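Local coordinates for succinate dehydrogenase subunit A (Mycolicibacterium smegmatis, PDB 7D6V), which binds FAD as the flavoprotein subunit of a respiratory succinate dehydrogenase, where it probably oxidises succinate and passes the electrons on toward quinone, at residues C549-R561 / E571-C583. Numbering follows the deposited sequence.
Sequences CVAKAALQRTESR and EMDANWRNTLLVC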
loop_
_atom_site.group_PDB
_atom_site.type_symbol
_atom_site.label_atom_id
_atom_site.label_comp_id
_atom_site.label_asym_id
_atom_site.label_seq_id
_atom_site.Cartn_x
_atom_site.Cartn_y
_atom_site.Cartn_z
ATOM N N CYS A 549 -4.996 -8.041 32.278
ATOM C CA CYS A 549 -5.229 -9.443 31.940
ATOM C C CYS A 549 -3.929 -10.145 31.564
ATOM O O CYS A 549 -3.647 -11.258 32.031
ATOM C CB CYS A 549 -6.241 -9.545 30.799
ATOM S SG CYS A 549 -7.958 -9.491 31.318
ATOM N N VAL A 550 -3.123 -9.502 30.717
ATOM C CA VAL A 550 -1.870 -10.102 30.263
ATOM C C VAL A 550 -0.935 -10.337 31.442
ATOM O O VAL A 550 -0.329 -11.409 31.574
ATOM C CB VAL A 550 -1.210 -9.217 29.190
ATOM C CG1 VAL A 550 0.196 -9.698 28.898
ATOM C CG2 VAL A 550 -2.037 -9.220 27.922
ATOM N N ALA A 551 -0.806 -9.339 32.321
ATOM C CA ALA A 551 0.100 -9.469 33.455
ATOM C C ALA A 551 -0.344 -10.577 34.401
ATOM O O ALA A 551 0.484 -11.358 34.884
ATOM C CB ALA A 551 0.204 -8.139 34.196
ATOM N N LYS A 552 -1.647 -10.671 34.676
ATOM C CA LYS A 552 -2.114 -11.703 35.595
ATOM C C LYS A 552 -1.940 -13.099 35.004
ATOM O O LYS A 552 -1.532 -14.030 35.711
ATOM C CB LYS A 552 -3.569 -11.448 35.976
ATOM C CG LYS A 552 -3.737 -10.295 36.940
ATOM C CD LYS A 552 -5.116 -10.283 37.560
ATOM C CE LYS A 552 -5.181 -9.289 38.702
ATOM N NZ LYS A 552 -6.426 -9.447 39.492
ATOM N N ALA A 553 -2.227 -13.265 33.710
ATOM C CA ALA A 553 -2.003 -14.562 33.079
ATOM C C ALA A 553 -0.528 -14.944 33.107
ATOM O O ALA A 553 -0.179 -16.094 33.416
ATOM C CB ALA A 553 -2.528 -14.546 31.645
ATOM N N ALA A 554 0.356 -13.988 32.799
ATOM C CA ALA A 554 1.786 -14.271 32.802
ATOM C C ALA A 554 2.289 -14.612 34.195
ATOM O O ALA A 554 3.198 -15.435 34.341
ATOM C CB ALA A 554 2.558 -13.080 32.238
ATOM N N LEU A 555 1.721 -13.991 35.228
ATOM C CA LEU A 555 2.102 -14.352 36.588
ATOM C C LEU A 555 1.602 -15.743 36.949
ATOM O O LEU A 555 2.283 -16.487 37.664
ATOM C CB LEU A 555 1.566 -13.325 37.581
ATOM C CG LEU A 555 1.993 -13.551 39.032
ATOM C CD1 LEU A 555 3.449 -13.167 39.225
ATOM C CD2 LEU A 555 1.102 -12.783 39.984
ATOM N N GLN A 556 0.414 -16.111 36.472
ATOM C CA GLN A 556 -0.170 -17.377 36.896
ATOM C C GLN A 556 0.444 -18.581 36.194
ATOM O O GLN A 556 0.545 -19.651 36.805
ATOM C CB GLN A 556 -1.680 -17.359 36.676
ATOM C CG GLN A 556 -2.417 -18.374 37.522
ATOM C CD GLN A 556 -3.781 -17.892 37.946
ATOM O OE1 GLN A 556 -4.016 -16.691 38.066
ATOM N NE2 GLN A 556 -4.694 -18.827 38.174
ATOM N N ARG A 557 0.854 -18.453 34.932
ATOM C CA ARG A 557 1.413 -19.603 34.217
ATOM C C ARG A 557 2.877 -19.779 34.601
ATOM O O ARG A 557 3.750 -19.050 34.129
ATOM C CB ARG A 557 1.261 -19.441 32.710
ATOM C CG ARG A 557 1.818 -20.624 31.930
ATOM C CD ARG A 557 1.385 -20.625 30.480
ATOM N NE ARG A 557 -0.029 -20.947 30.334
ATOM C CZ ARG A 557 -0.493 -22.152 30.024
ATOM N NH1 ARG A 557 0.345 -23.159 29.831
ATOM N NH2 ARG A 557 -1.796 -22.352 29.910
ATOM N N THR A 558 3.153 -20.765 35.449
ATOM C CA THR A 558 4.508 -21.014 35.944
ATOM C C THR A 558 5.187 -22.132 35.152
ATOM O O THR A 558 5.519 -23.193 35.679
ATOM C CB THR A 558 4.474 -21.337 37.434
ATOM O OG1 THR A 558 3.632 -22.475 37.660
ATOM C CG2 THR A 558 3.939 -20.157 38.219
ATOM N N GLU A 559 5.395 -21.869 33.865
ATOM C CA GLU A 559 6.169 -22.734 32.981
ATOM C C GLU A 559 6.400 -21.963 31.691
ATOM O O GLU A 559 5.775 -20.930 31.448
ATOM C CB GLU A 559 5.468 -24.080 32.744
ATOM C CG GLU A 559 4.097 -24.018 32.083
ATOM C CD GLU A 559 4.152 -24.118 30.576
ATOM O OE1 GLU A 559 5.159 -24.628 30.054
ATOM O OE2 GLU A 559 3.184 -23.704 29.911
ATOM N N SER A 560 7.317 -22.465 30.870
ATOM C CA SER A 560 7.701 -21.802 29.630
ATOM C C SER A 560 7.186 -22.601 28.443
ATOM O O SER A 560 7.310 -23.827 28.417
ATOM C CB SER A 560 9.218 -21.640 29.539
ATOM O OG SER A 560 9.702 -20.797 30.566
ATOM N N ARG A 561 6.596 -21.911 27.472
ATOM C CA ARG A 561 6.059 -22.587 26.296
ATOM C C ARG A 561 5.857 -21.559 25.198
ATOM O O ARG A 561 5.081 -20.617 25.374
ATOM C CB ARG A 561 4.747 -23.294 26.625
ATOM C CG ARG A 561 4.261 -24.240 25.547
ATOM C CD ARG A 561 2.914 -24.838 25.901
ATOM N NE ARG A 561 2.945 -25.546 27.173
ATOM C CZ ARG A 561 3.177 -26.845 27.296
ATOM N NH1 ARG A 561 3.398 -27.583 26.221
ATOM N NH2 ARG A 561 3.187 -27.407 28.492
ATOM N N GLU A 571 11.992 -24.565 32.584
ATOM C CA GLU A 571 11.696 -25.896 32.071
ATOM C C GLU A 571 10.486 -25.791 31.166
ATOM O O GLU A 571 9.342 -25.811 31.623
ATOM C CB GLU A 571 11.452 -26.873 33.212
ATOM C CG GLU A 571 11.634 -28.321 32.816
ATOM C CD GLU A 571 13.058 -28.635 32.412
ATOM O OE1 GLU A 571 13.986 -27.984 32.937
ATOM O OE2 GLU A 571 13.252 -29.537 31.569
ATOM N N MET A 572 10.751 -25.645 29.873
ATOM C CA MET A 572 9.685 -25.612 28.889
ATOM C C MET A 572 8.786 -26.825 29.052
ATOM O O MET A 572 9.246 -27.919 29.392
ATOM C CB MET A 572 10.261 -25.578 27.469
ATOM C CG MET A 572 11.073 -24.338 27.135
ATOM S SD MET A 572 10.087 -23.037 26.368
ATOM C CE MET A 572 9.354 -23.915 24.989
ATOM N N ASP A 573 7.495 -26.622 28.808
ATOM C CA ASP A 573 6.558 -27.722 28.648
ATOM C C ASP A 573 6.470 -28.572 29.921
ATOM O O ASP A 573 6.910 -29.723 29.974
ATOM C CB ASP A 573 6.958 -28.574 27.436
ATOM C CG ASP A 573 7.011 -27.774 26.151
ATOM O OD1 ASP A 573 6.315 -26.747 26.053
ATOM O OD2 ASP A 573 7.755 -28.174 25.235
ATOM N N ALA A 574 5.909 -27.960 30.963
ATOM C CA ALA A 574 5.386 -28.738 32.078
ATOM C C ALA A 574 4.168 -29.526 31.600
ATOM O O ALA A 574 3.873 -29.585 30.403
ATOM C CB ALA A 574 5.030 -27.830 33.249
ATOM N N ASN A 575 3.456 -30.178 32.524
ATOM C CA ASN A 575 2.255 -30.862 32.058
ATOM C C ASN A 575 1.325 -29.810 31.461
ATOM O O ASN A 575 1.148 -29.798 30.243
ATOM C CB ASN A 575 1.604 -31.718 33.164
ATOM C CG ASN A 575 0.994 -30.909 34.293
ATOM O OD1 ASN A 575 0.129 -30.062 34.076
ATOM N ND2 ASN A 575 1.424 -31.192 35.516
ATOM N N TRP A 576 0.707 -28.951 32.284
ATOM C CA TRP A 576 0.367 -27.559 31.971
ATOM C C TRP A 576 -0.115 -27.315 30.543
ATOM O O TRP A 576 -0.101 -26.174 30.074
ATOM C CB TRP A 576 1.574 -26.655 32.243
ATOM C CG TRP A 576 1.479 -25.823 33.501
ATOM C CD1 TRP A 576 2.291 -25.903 34.594
ATOM C CD2 TRP A 576 0.530 -24.785 33.784
ATOM N NE1 TRP A 576 1.906 -24.989 35.540
ATOM C CE2 TRP A 576 0.828 -24.289 35.068
ATOM C CE3 TRP A 576 -0.541 -24.231 33.081
ATOM C CZ2 TRP A 576 0.092 -23.267 35.661
ATOM C CZ3 TRP A 576 -1.270 -23.216 33.672
ATOM C CH2 TRP A 576 -0.950 -22.746 34.949
ATOM N N ARG A 577 -0.560 -28.359 29.851
ATOM C CA ARG A 577 -0.923 -28.264 28.444
ATOM C C ARG A 577 -2.416 -28.366 28.218
ATOM O O ARG A 577 -2.932 -27.753 27.284
ATOM C CB ARG A 577 -0.207 -29.358 27.640
ATOM C CG ARG A 577 -0.147 -29.141 26.147
ATOM C CD ARG A 577 -0.323 -30.461 25.421
ATOM N NE ARG A 577 -1.320 -31.302 26.072
ATOM C CZ ARG A 577 -2.631 -31.176 25.900
ATOM N NH1 ARG A 577 -3.463 -31.987 26.534
ATOM N NH2 ARG A 577 -3.113 -30.241 25.095
ATOM N N ASN A 578 -3.112 -29.127 29.051
ATOM C CA ASN A 578 -4.569 -29.089 29.114
ATOM C C ASN A 578 -5.055 -28.093 30.164
ATOM O O ASN A 578 -5.844 -28.415 31.048
ATOM C CB ASN A 578 -5.107 -30.494 29.365
ATOM C CG ASN A 578 -4.568 -31.110 30.639
ATOM O OD1 ASN A 578 -3.833 -30.472 31.392
ATOM N ND2 ASN A 578 -4.936 -32.361 30.888
ATOM N N THR A 579 -4.567 -26.859 30.063
ATOM C CA THR A 579 -4.998 -25.760 30.917
ATOM C C THR A 579 -4.952 -24.477 30.104
ATOM O O THR A 579 -3.929 -24.175 29.485
ATOM C CB THR A 579 -4.115 -25.634 32.163
ATOM O OG1 THR A 579 -3.997 -26.911 32.799
ATOM C CG2 THR A 579 -4.724 -24.652 33.145
ATOM N N LEU A 580 -6.055 -23.728 30.104
ATOM C CA LEU A 580 -6.172 -22.525 29.290
ATOM C C LEU A 580 -6.047 -21.229 30.069
ATOM O O LEU A 580 -5.626 -20.225 29.491
ATOM C CB LEU A 580 -7.502 -22.510 28.532
ATOM C CG LEU A 580 -7.607 -23.512 27.390
ATOM C CD1 LEU A 580 -9.001 -23.491 26.796
ATOM C CD2 LEU A 580 -6.561 -23.208 26.335
ATOM N N LEU A 581 -6.397 -21.219 31.355
ATOM C CA LEU A 581 -6.157 -20.069 32.226
ATOM C C LEU A 581 -6.930 -18.838 31.725
ATOM O O LEU A 581 -6.378 -17.873 31.199
ATOM C CB LEU A 581 -4.644 -19.833 32.328
ATOM C CG LEU A 581 -4.030 -18.766 33.214
ATOM C CD1 LEU A 581 -4.386 -19.113 34.637
ATOM C CD2 LEU A 581 -2.531 -18.747 33.035
ATOM N N VAL A 582 -8.257 -18.938 31.874
ATOM C CA VAL A 582 -9.234 -18.021 31.289
ATOM C C VAL A 582 -9.420 -16.777 32.155
ATOM O O VAL A 582 -9.509 -16.866 33.382
ATOM C CB VAL A 582 -10.573 -18.760 31.104
ATOM C CG1 VAL A 582 -11.627 -17.830 30.586
ATOM C CG2 VAL A 582 -10.402 -19.941 30.182
ATOM N N CYS A 583 -9.518 -15.610 31.515
ATOM C CA CYS A 583 -9.694 -14.331 32.196
ATOM C C CYS A 583 -11.145 -13.861 32.131
ATOM O O CYS A 583 -11.811 -14.014 31.104
ATOM C CB CYS A 583 -8.791 -13.260 31.579
ATOM S SG CYS A 583 -7.051 -13.707 31.462
#
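M572 lays its thioether along S560, SD coming within 3.6 Å of S560 CB, while the hydroxyl of S560 turns to the backbone of Y569 and R566. The next amide, D573 N, ties the two segments together here: it donates to S560 O at 2.8 Å, and only weakly to OE1 of E559. D573 OD1 sits 3.0 Å from R561 NH1 but above the guanidinium face, which makes the pair a charge contact to which no N-H points. At the edge of the same guanidinium, NH2 gives a weak bond to A574 O. With CG set between its backbone N and carbonyl carbon (chi1 61°), E559 holds that CG over the five-membered ring of W576, 3.8 Å from its centroid and 26° off the normal, a CH-pi contact. The bend at chi2 then turns OE2 toward R557 NH1 and, by a weak bond, to R561 NE. R557, E559 and R561, which follow the end of helix 532-556, form a salt-bridge network with D573, within the C-terminal region of the fumarate reductase flavoprotein family; E244 extends it through NE of R557. The R557 guanidinium is gripped on several sides: CE3 of W576 lies over one face, NH1 donates to W576 O at 3.1 Å, and NH2 reaches T579 O at 2.8 Å in its own plane, though from above the carbonyl plane. Further along, L581 splits its methyls, CD1 against the Q556 chain and CD2 3.6 Å from A553 O. C583 CB, on strand 582-585, meets C549 SG at 3.9 Å.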